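Local coordinates for protein light Chain (Clostridium botulinum, PDB 6BVD) that is the zinc metalloendopeptidase domain of a mosaic botulinum neurotoxin and, as in related toxins, probably cleaves a neuronal SNARE protein, at residues P4-Y12 with K37-V45; P375-I386 with V423-S431. All blocks are in the same frame, centred on the assembly; numbering follows the deposited sequence.

Interaction 1. Residues P4-Y12 with K37-V45; sequences PVVINSFNY and KAFQIMDNV
The Phe10 ring has CB of Phe39 over the centre of one face, 3.6 Å from the ring centroid as a CH-pi contact, and the carbonyl oxygen of Asn8 over the rim of the opposite face. At the edge, in the ring plane, CE2 of Phe10 is 3.4 Å from the Gln40 carbonyl oxygen, which suits the positive rim of an aromatic ring, and CZ meets CA of Ile41. Phe39 lies obliquely between Phe10 and Tyr12, its CZ 3.6 Å from CD1 of Tyr12, and the three rings form an aromatic cluster. Strand 36-40 belongs to a mixed sheet, and here the N-terminal segment runs roughly antiparallel to it without forming a regular strand. Where the chain turns its corner at Ile41, Asn8 takes hold of two successive carbonyls. Its backbone N donates to Ile41 O at 2.9 Å, and its ND2 donates to Gln40 O at 2.8 Å, the acceptor lying near the plane of the Asn8 amide. With CG beside the backbone N (chi1 -56°), ND2 reaches the same corner as the backbone N-H; a short side chain ending in an amide suits this place. Met42 bends at chi3 and lays CE against the branches of Val5. At the other end, the extended Lys37 chain carries NZ to Tyr12 O, 2.8 Å away in the carbonyl plane, and NZ also donates to Asp14 O.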
loop_
_atom_site.group_PDB
_atom_site.type_symbol
_atom_site.label_atom_id
_atom_site.label_comp_id
_atom_site.label_asym_id
_atom_site.label_seq_id
_atom_site.Cartn_x
_atom_site.Cartn_y
_atom_site.Cartn_z
ATOM N N PRO A 4 14.200 -7.810 0.239
ATOM C CA PRO A 4 13.129 -7.587 -0.744
ATOM C C PRO A 4 13.475 -6.373 -1.609
ATOM O O PRO A 4 14.170 -5.451 -1.155
ATOM C CB PRO A 4 11.884 -7.332 0.114
ATOM C CG PRO A 4 12.215 -7.915 1.465
ATOM C CD PRO A 4 13.697 -7.721 1.626
ATOM N N VAL A 5 13.042 -6.389 -2.861
ATOM C CA VAL A 5 13.409 -5.315 -3.766
ATOM C C VAL A 5 12.623 -4.033 -3.466
ATOM O O VAL A 5 11.598 -4.031 -2.770
ATOM C CB VAL A 5 13.204 -5.732 -5.228
ATOM C CG1 VAL A 5 13.692 -7.146 -5.420
ATOM C CG2 VAL A 5 11.745 -5.619 -5.638
ATOM N N VAL A 6 13.137 -2.940 -4.008
ATOM C CA VAL A 6 12.502 -1.642 -3.951
ATOM C C VAL A 6 11.656 -1.377 -5.204
ATOM O O VAL A 6 12.135 -1.520 -6.340
ATOM C CB VAL A 6 13.583 -0.542 -3.813
ATOM C CG1 VAL A 6 12.970 0.844 -3.938
ATOM C CG2 VAL A 6 14.349 -0.724 -2.494
ATOM N N ILE A 7 10.388 -1.021 -5.007
ATOM C CA ILE A 7 9.522 -0.648 -6.117
ATOM C C ILE A 7 9.540 0.874 -6.266
ATOM O O ILE A 7 9.236 1.583 -5.313
ATOM C CB ILE A 7 8.076 -1.174 -5.894
ATOM C CG1 ILE A 7 8.074 -2.710 -5.727
ATOM C CG2 ILE A 7 7.195 -0.740 -7.024
ATOM C CD1 ILE A 7 8.728 -3.480 -6.911
ATOM N N ASN A 8 9.947 1.389 -7.437
ATOM C CA ASN A 8 9.970 2.846 -7.653
ATOM C C ASN A 8 8.641 3.425 -8.129
ATOM O O ASN A 8 7.921 2.746 -8.827
ATOM C CB ASN A 8 11.067 3.175 -8.686
ATOM C CG ASN A 8 12.412 2.663 -8.260
ATOM O OD1 ASN A 8 12.872 2.971 -7.170
ATOM N ND2 ASN A 8 13.047 1.875 -9.103
ATOM N N SER A 9 8.354 4.688 -7.806
ATOM C CA SER A 9 7.200 5.427 -8.354
ATOM C C SER A 9 7.653 6.587 -9.273
ATOM O O SER A 9 8.767 7.099 -9.145
ATOM C CB SER A 9 6.304 5.974 -7.230
ATOM O OG SER A 9 5.605 4.913 -6.586
ATOM N N PHE A 10 6.793 6.944 -10.222
ATOM C CA PHE A 10 7.050 7.965 -11.239
ATOM C C PHE A 10 5.716 8.323 -11.887
ATOM O O PHE A 10 4.772 7.516 -11.884
ATOM C CB PHE A 10 8.060 7.472 -12.315
ATOM C CG PHE A 10 8.165 5.953 -12.414
ATOM C CD1 PHE A 10 7.079 5.186 -12.827
ATOM C CD2 PHE A 10 9.341 5.305 -12.059
ATOM C CE1 PHE A 10 7.159 3.797 -12.901
ATOM C CE2 PHE A 10 9.439 3.907 -12.127
ATOM C CZ PHE A 10 8.352 3.147 -12.560
ATOM N N ASN A 11 5.634 9.529 -12.430
ATOM C CA ASN A 11 4.527 9.918 -13.297
ATOM C C ASN A 11 5.040 9.939 -14.740
ATOM O O ASN A 11 6.238 10.129 -14.947
ATOM C CB ASN A 11 3.971 11.280 -12.869
ATOM C CG ASN A 11 3.698 11.336 -11.378
ATOM O OD1 ASN A 11 2.709 10.788 -10.924
ATOM N ND2 ASN A 11 4.570 12.002 -10.617
ATOM N N TYR A 12 4.167 9.737 -15.730
ATOM C CA TYR A 12 4.647 9.678 -17.115
ATOM C C TYR A 12 5.379 10.976 -17.500
ATOM O O TYR A 12 6.335 10.946 -18.278
ATOM C CB TYR A 12 3.505 9.433 -18.105
ATOM C CG TYR A 12 4.039 9.171 -19.488
ATOM C CD1 TYR A 12 4.570 7.936 -19.817
ATOM C CD2 TYR A 12 4.082 10.189 -20.441
ATOM C CE1 TYR A 12 5.107 7.702 -21.091
ATOM C CE2 TYR A 12 4.614 9.968 -21.705
ATOM C CZ TYR A 12 5.116 8.727 -22.023
ATOM O OH TYR A 12 5.647 8.508 -23.277
ATOM N N LYS A 37 10.639 6.656 -24.053
ATOM C CA LYS A 37 10.705 7.013 -22.631
ATOM C C LYS A 37 10.365 5.774 -21.776
ATOM O O LYS A 37 9.310 5.142 -21.966
ATOM C CB LYS A 37 9.759 8.171 -22.331
ATOM C CG LYS A 37 10.038 8.846 -20.990
ATOM C CD LYS A 37 9.124 10.001 -20.733
ATOM C CE LYS A 37 9.542 10.759 -19.470
ATOM N NZ LYS A 37 8.744 11.986 -19.281
ATOM N N ALA A 38 11.270 5.414 -20.872
ATOM C CA ALA A 38 11.136 4.172 -20.075
ATOM C C ALA A 38 11.315 4.420 -18.584
ATOM O O ALA A 38 11.993 5.406 -18.171
ATOM C CB ALA A 38 12.151 3.127 -20.583
ATOM N N PHE A 39 10.700 3.533 -17.774
ATOM C CA PHE A 39 10.534 3.734 -16.320
ATOM C C PHE A 39 10.991 2.472 -15.580
ATOM O O PHE A 39 10.517 1.378 -15.861
ATOM C CB PHE A 39 9.061 4.099 -16.016
ATOM C CG PHE A 39 8.570 5.312 -16.775
ATOM C CD1 PHE A 39 8.486 6.551 -16.165
ATOM C CD2 PHE A 39 8.217 5.211 -18.117
ATOM C CE1 PHE A 39 8.031 7.646 -16.844
ATOM C CE2 PHE A 39 7.800 6.300 -18.818
ATOM C CZ PHE A 39 7.699 7.539 -18.185
ATOM N N GLN A 40 11.990 2.604 -14.712
ATOM C CA GLN A 40 12.600 1.446 -14.084
ATOM C C GLN A 40 11.827 1.142 -12.815
ATOM O O GLN A 40 12.080 1.722 -11.761
ATOM C CB GLN A 40 14.091 1.648 -13.736
ATOM C CG GLN A 40 14.784 0.310 -13.535
ATOM C CD GLN A 40 16.254 0.393 -13.220
ATOM O OE1 GLN A 40 16.915 -0.639 -13.089
ATOM N NE2 GLN A 40 16.789 1.615 -13.108
ATOM N N ILE A 41 10.854 0.254 -12.946
ATOM C CA ILE A 41 9.955 -0.071 -11.825
ATOM C C ILE A 41 10.688 -0.770 -10.682
ATOM O O ILE A 41 10.314 -0.635 -9.484
ATOM C CB ILE A 41 8.726 -0.936 -12.391
ATOM C CG1 ILE A 41 7.741 -1.259 -11.260
ATOM C CG2 ILE A 41 9.226 -2.165 -13.099
ATOM C CD1 ILE A 41 6.850 -0.124 -10.961
ATOM N N MET A 42 11.723 -1.542 -11.009
ATOM C CA MET A 42 12.598 -2.149 -9.994
ATOM C C MET A 42 13.897 -2.406 -10.671
ATOM O O MET A 42 13.938 -2.385 -11.920
ATOM C CB MET A 42 12.020 -3.472 -9.397
ATOM C CG MET A 42 11.613 -4.523 -10.468
ATOM S SD MET A 42 11.227 -6.178 -9.753
ATOM C CE MET A 42 12.877 -6.775 -9.474
ATOM N N ASP A 43 14.968 -2.673 -9.915
ATOM C CA ASP A 43 16.280 -2.927 -10.541
ATOM C C ASP A 43 16.187 -3.964 -11.679
ATOM O O ASP A 43 15.722 -5.101 -11.466
ATOM C CB ASP A 43 17.300 -3.421 -9.522
ATOM C CG ASP A 43 17.832 -2.318 -8.611
ATOM O OD1 ASP A 43 17.627 -1.116 -8.874
ATOM O OD2 ASP A 43 18.485 -2.675 -7.620
ATOM N N ASN A 44 16.671 -3.572 -12.876
ATOM C CA ASN A 44 16.716 -4.387 -14.085
ATOM C C ASN A 44 15.359 -4.607 -14.775
ATOM O O ASN A 44 15.256 -5.418 -15.671
ATOM C CB ASN A 44 17.388 -5.762 -13.823
ATOM C CG ASN A 44 18.867 -5.633 -13.448
ATOM O OD1 ASN A 44 19.536 -4.714 -13.909
ATOM N ND2 ASN A 44 19.365 -6.526 -12.581
ATOM N N VAL A 45 14.329 -3.891 -14.389
ATOM C CA VAL A 45 13.029 -4.052 -15.061
ATOM C C VAL A 45 12.540 -2.686 -15.516
ATOM O O VAL A 45 12.365 -1.748 -14.711
ATOM C CB VAL A 45 11.946 -4.714 -14.128
ATOM C CG1 VAL A 45 10.663 -4.952 -14.894
ATOM C CG2 VAL A 45 12.446 -6.020 -13.577
HETATM O O HOH W 1 14.549 -1.862 -7.208
HETATM O O HOH W 2 6.890 6.003 -23.281
#

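Interaction 2. Residues P375-I386 with V423-S431; sequences PFYLPNLLDDSI and VSRVVRLCS. With CA (calcium ion), chain C.
Asp383 OD2 is gripped by both terminal nitrogens of Arg425: NH2 at 2.9 Å comes from the anti side, near the carboxylate plane, whereas NH1 at 3.0 Å comes from well above it. The two nitrogens meet this one oxygen end-on, almost in the guanidinium plane, and the carboxylate and guanidinium planes are 57° apart. Asp383 OD1 accepts from Ser385 N in an Asx turn and from Ser385 OG, at 2.7 Å; held at both oxygens, the carboxylate is limited in rotation. A bend at chi3 (82°) turns the Arg425 guanidinium toward this loop, where CG1 and CD1 of Ile386 pack against NH1. Farther along, the segments become neighbouring antiparallel strands, with 428-429 at the edge of a five-stranded sheet. Tyr377 and Arg428 are a hydrogen-bonded pair, each N donating to the other's O at 2.8 Å, and Cys430 N extends the pattern to Pro375 O. Arginine suits this exposed edge: the Arg428 chain lies along Tyr377, NH1 at the ring edge, while Pro379 CB lies over one guanidinium face, toward its rim, and the charge stays near solvent. On the face of Phe376 and Leu429 the contacts are apolar, with Phe376 CE1 3.9 Å from Leu429 CD1. Between strands and salt bridge, a water links Asn380 N to the carbonyls of Arg425 and Val426. Asp384 binds calcium through both carboxylate oxygens, with Glu389 of the same chain and Asp384 and Glu389 of the second subunit, so the ion lies between the chains.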
loop_
_atom_site.group_PDB
_atom_site.type_symbol
_atom_site.label_atom_id
_atom_site.label_comp_id
_atom_site.label_asym_id
_atom_site.label_seq_id
_atom_site.Cartn_x
_atom_site.Cartn_y
_atom_site.Cartn_z
ATOM N N PRO A 375 -14.601 -11.013 -22.560
ATOM C CA PRO A 375 -13.729 -10.426 -21.540
ATOM C C PRO A 375 -14.300 -9.190 -20.842
ATOM O O PRO A 375 -15.355 -8.670 -21.227
ATOM C CB PRO A 375 -12.477 -10.059 -22.343
ATOM C CG PRO A 375 -13.002 -9.630 -23.648
ATOM C CD PRO A 375 -14.206 -10.577 -23.918
ATOM N N PHE A 376 -13.573 -8.732 -19.820
ATOM C CA PHE A 376 -13.990 -7.632 -18.958
ATOM C C PHE A 376 -12.996 -6.472 -18.914
ATOM O O PHE A 376 -11.794 -6.678 -18.980
ATOM C CB PHE A 376 -14.202 -8.142 -17.525
ATOM C CG PHE A 376 -15.282 -9.190 -17.414
ATOM C CD1 PHE A 376 -16.606 -8.820 -17.254
ATOM C CD2 PHE A 376 -14.976 -10.532 -17.476
ATOM C CE1 PHE A 376 -17.641 -9.796 -17.181
ATOM C CE2 PHE A 376 -16.002 -11.508 -17.401
ATOM C CZ PHE A 376 -17.317 -11.126 -17.244
ATOM N N TYR A 377 -13.523 -5.262 -18.805
ATOM C CA TYR A 377 -12.705 -4.102 -18.455
ATOM C C TYR A 377 -12.760 -3.897 -16.935
ATOM O O TYR A 377 -13.837 -4.038 -16.333
ATOM C CB TYR A 377 -13.221 -2.888 -19.192
ATOM C CG TYR A 377 -12.528 -1.575 -18.904
ATOM C CD1 TYR A 377 -11.169 -1.416 -19.145
ATOM C CD2 TYR A 377 -13.253 -0.477 -18.460
ATOM C CE1 TYR A 377 -10.547 -0.191 -18.921
ATOM C CE2 TYR A 377 -12.633 0.746 -18.222
ATOM C CZ TYR A 377 -11.284 0.878 -18.454
ATOM O OH TYR A 377 -10.680 2.089 -18.228
ATOM N N LEU A 378 -11.609 -3.611 -16.320
ATOM C CA LEU A 378 -11.505 -3.331 -14.887
ATOM C C LEU A 378 -11.198 -1.850 -14.675
ATOM O O LEU A 378 -10.029 -1.472 -14.629
ATOM C CB LEU A 378 -10.392 -4.158 -14.250
ATOM C CG LEU A 378 -10.348 -5.631 -14.632
ATOM C CD1 LEU A 378 -9.215 -6.354 -13.960
ATOM C CD2 LEU A 378 -11.679 -6.272 -14.289
ATOM N N PRO A 379 -12.237 -1.017 -14.552
ATOM C CA PRO A 379 -12.105 0.448 -14.559
ATOM C C PRO A 379 -11.459 1.085 -13.316
ATOM O O PRO A 379 -10.982 2.231 -13.440
ATOM C CB PRO A 379 -13.552 0.913 -14.678
ATOM C CG PRO A 379 -14.350 -0.183 -14.029
ATOM C CD PRO A 379 -13.643 -1.445 -14.413
ATOM N N ASN A 380 -11.428 0.386 -12.178
ATOM C CA ASN A 380 -11.013 1.017 -10.929
ATOM C C ASN A 380 -9.971 0.296 -10.094
ATOM O O ASN A 380 -10.105 0.218 -8.868
ATOM C CB ASN A 380 -12.249 1.254 -10.046
ATOM C CG ASN A 380 -13.296 2.095 -10.734
ATOM O OD1 ASN A 380 -14.418 1.633 -10.995
ATOM N ND2 ASN A 380 -12.929 3.325 -11.075
ATOM N N LEU A 381 -8.938 -0.230 -10.727
ATOM C CA LEU A 381 -7.884 -0.928 -10.022
ATOM C C LEU A 381 -7.148 0.033 -9.077
ATOM O O LEU A 381 -6.592 -0.384 -8.050
ATOM C CB LEU A 381 -6.911 -1.575 -11.016
ATOM C CG LEU A 381 -7.511 -2.720 -11.873
ATOM C CD1 LEU A 381 -6.519 -3.207 -12.929
ATOM C CD2 LEU A 381 -7.933 -3.880 -10.965
ATOM N N LEU A 382 -7.148 1.311 -9.439
ATOM C CA LEU A 382 -6.438 2.327 -8.647
ATOM C C LEU A 382 -7.180 2.772 -7.387
ATOM O O LEU A 382 -6.583 3.404 -6.530
ATOM C CB LEU A 382 -6.158 3.561 -9.513
ATOM C CG LEU A 382 -5.071 3.392 -10.571
ATOM C CD1 LEU A 382 -5.082 4.612 -11.467
ATOM C CD2 LEU A 382 -3.763 3.288 -9.861
ATOM N N ASP A 383 -8.472 2.432 -7.276
ATOM C CA ASP A 383 -9.330 2.789 -6.143
ATOM C C ASP A 383 -9.218 1.772 -4.991
ATOM O O ASP A 383 -9.679 0.627 -5.120
ATOM C CB ASP A 383 -10.791 2.890 -6.632
ATOM C CG ASP A 383 -11.759 3.450 -5.587
ATOM O OD1 ASP A 383 -11.550 3.327 -4.367
ATOM O OD2 ASP A 383 -12.801 3.984 -6.011
ATOM N N ASP A 384 -8.658 2.207 -3.856
ATOM C CA ASP A 384 -8.378 1.296 -2.739
ATOM C C ASP A 384 -9.649 0.763 -2.061
ATOM O O ASP A 384 -9.556 -0.158 -1.251
ATOM C CB ASP A 384 -7.479 1.989 -1.696
ATOM C CG ASP A 384 -5.985 1.974 -2.114
ATOM O OD1 ASP A 384 -5.488 0.913 -2.525
ATOM O OD2 ASP A 384 -5.329 3.039 -2.083
ATOM N N SER A 385 -10.817 1.335 -2.362
ATOM C CA SER A 385 -12.071 0.709 -1.893
ATOM C C SER A 385 -12.538 -0.457 -2.790
ATOM O O SER A 385 -13.492 -1.178 -2.428
ATOM C CB SER A 385 -13.203 1.743 -1.794
ATOM O OG SER A 385 -13.589 2.237 -3.056
ATOM N N ILE A 386 -11.881 -0.648 -3.942
ATOM C CA ILE A 386 -12.224 -1.720 -4.906
ATOM C C ILE A 386 -11.132 -2.789 -4.958
ATOM O O ILE A 386 -11.388 -3.989 -4.947
ATOM C CB ILE A 386 -12.421 -1.136 -6.349
ATOM C CG1 ILE A 386 -13.537 -0.089 -6.364
ATOM C CG2 ILE A 386 -12.604 -2.249 -7.398
ATOM C CD1 ILE A 386 -14.876 -0.639 -5.989
ATOM N N VAL A 423 -24.755 -0.978 -12.786
ATOM C CA VAL A 423 -23.316 -0.815 -13.004
ATOM C C VAL A 423 -22.486 -1.498 -11.923
ATOM O O VAL A 423 -22.811 -1.419 -10.735
ATOM C CB VAL A 423 -22.896 0.682 -13.050
ATOM C CG1 VAL A 423 -21.567 0.840 -13.782
ATOM C CG2 VAL A 423 -23.963 1.529 -13.715
ATOM N N SER A 424 -21.402 -2.151 -12.338
ATOM C CA SER A 424 -20.390 -2.626 -11.399
ATOM C C SER A 424 -19.151 -1.740 -11.433
ATOM O O SER A 424 -18.730 -1.288 -12.500
ATOM C CB SER A 424 -19.987 -4.061 -11.702
ATOM O OG SER A 424 -18.902 -4.438 -10.883
ATOM N N ARG A 425 -18.557 -1.518 -10.267
ATOM C CA ARG A 425 -17.331 -0.742 -10.199
ATOM C C ARG A 425 -16.137 -1.699 -10.180
ATOM O O ARG A 425 -14.975 -1.281 -10.157
ATOM C CB ARG A 425 -17.350 0.175 -8.968
ATOM C CG ARG A 425 -18.225 1.419 -9.130
ATOM C CD ARG A 425 -17.911 2.475 -8.077
ATOM N NE ARG A 425 -16.746 3.251 -8.493
ATOM C CZ ARG A 425 -15.627 3.367 -7.780
ATOM N NH1 ARG A 425 -15.538 2.783 -6.589
ATOM N NH2 ARG A 425 -14.609 4.086 -8.244
ATOM N N VAL A 426 -16.425 -2.996 -10.230
ATOM C CA VAL A 426 -15.363 -3.982 -10.272
ATOM C C VAL A 426 -15.014 -4.348 -11.713
ATOM O O VAL A 426 -13.849 -4.314 -12.089
ATOM C CB VAL A 426 -15.736 -5.269 -9.514
ATOM C CG1 VAL A 426 -14.567 -6.229 -9.528
ATOM C CG2 VAL A 426 -16.160 -4.964 -8.067
ATOM N N VAL A 427 -16.035 -4.733 -12.487
ATOM C CA VAL A 427 -15.910 -5.151 -13.884
ATOM C C VAL A 427 -16.950 -4.526 -14.820
ATOM O O VAL A 427 -18.068 -4.224 -14.397
ATOM C CB VAL A 427 -16.034 -6.692 -14.013
ATOM C CG1 VAL A 427 -14.933 -7.379 -13.268
ATOM C CG2 VAL A 427 -17.427 -7.187 -13.518
ATOM N N ARG A 428 -16.585 -4.345 -16.094
ATOM C CA ARG A 428 -17.549 -4.046 -17.161
ATOM C C ARG A 428 -17.402 -5.055 -18.288
ATOM O O ARG A 428 -16.312 -5.233 -18.825
ATOM C CB ARG A 428 -17.366 -2.640 -17.729
ATOM C CG ARG A 428 -17.670 -1.521 -16.773
ATOM C CD ARG A 428 -17.469 -0.191 -17.466
ATOM N NE ARG A 428 -17.281 0.901 -16.514
ATOM C CZ ARG A 428 -16.589 2.002 -16.793
ATOM N NH1 ARG A 428 -16.031 2.135 -17.993
ATOM N NH2 ARG A 428 -16.450 2.962 -15.881
ATOM N N LEU A 429 -18.493 -5.720 -18.651
ATOM C CA LEU A 429 -18.444 -6.672 -19.757
ATOM C C LEU A 429 -18.169 -5.912 -21.060
ATOM O O LEU A 429 -18.820 -4.913 -21.333
ATOM C CB LEU A 429 -19.760 -7.476 -19.836
ATOM C CG LEU A 429 -19.888 -8.500 -20.959
ATOM C CD1 LEU A 429 -18.811 -9.564 -20.845
ATOM C CD2 LEU A 429 -21.276 -9.166 -20.945
ATOM N N CYS A 430 -17.178 -6.359 -21.830
ATOM C CA CYS A 430 -16.795 -5.708 -23.084
ATOM C C CYS A 430 -17.767 -6.048 -24.196
ATOM O O CYS A 430 -18.395 -7.100 -24.159
ATOM C CB CYS A 430 -15.394 -6.136 -23.507
ATOM S SG CYS A 430 -14.084 -5.582 -22.433
ATOM N N SER A 431 -17.885 -5.161 -25.183
ATOM C CA SER A 431 -18.745 -5.402 -26.344
ATOM C C SER A 431 -18.417 -6.720 -27.048
ATOM O O SER A 431 -17.513 -6.787 -27.882
ATOM C CB SER A 431 -18.627 -4.251 -27.343
ATOM O OG SER A 431 -17.434 -4.369 -28.101
HETATM CA CA CA C . -3.300 2.001 -2.359
HETATM O O HOH W 3 -12.443 -2.093 -11.386
#

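In the fold
From the N terminus, interaction 1 closes first: residues 37-45 come back to the opening segment 4-12, enclosing strand 21-24 in the loop between them and tying the N-terminal segment to inner strand 36-40 of the eight-stranded mixed sheet, with helices 83-100 and 104-115 alongside. The chain then builds the zinc-bearing helix 222-237 and the later helices. In interaction 2 the C-terminal 423-431 meets 375-386, closing a loop that includes strand 406-408 and helix 411-419 and joining strand 428-429 to strand 373-377 of the five-stranded antiparallel sheet. The contacts neither nest nor cross but follow in series. Helix 83-100 touches residues of both, and both also reach the second subunit.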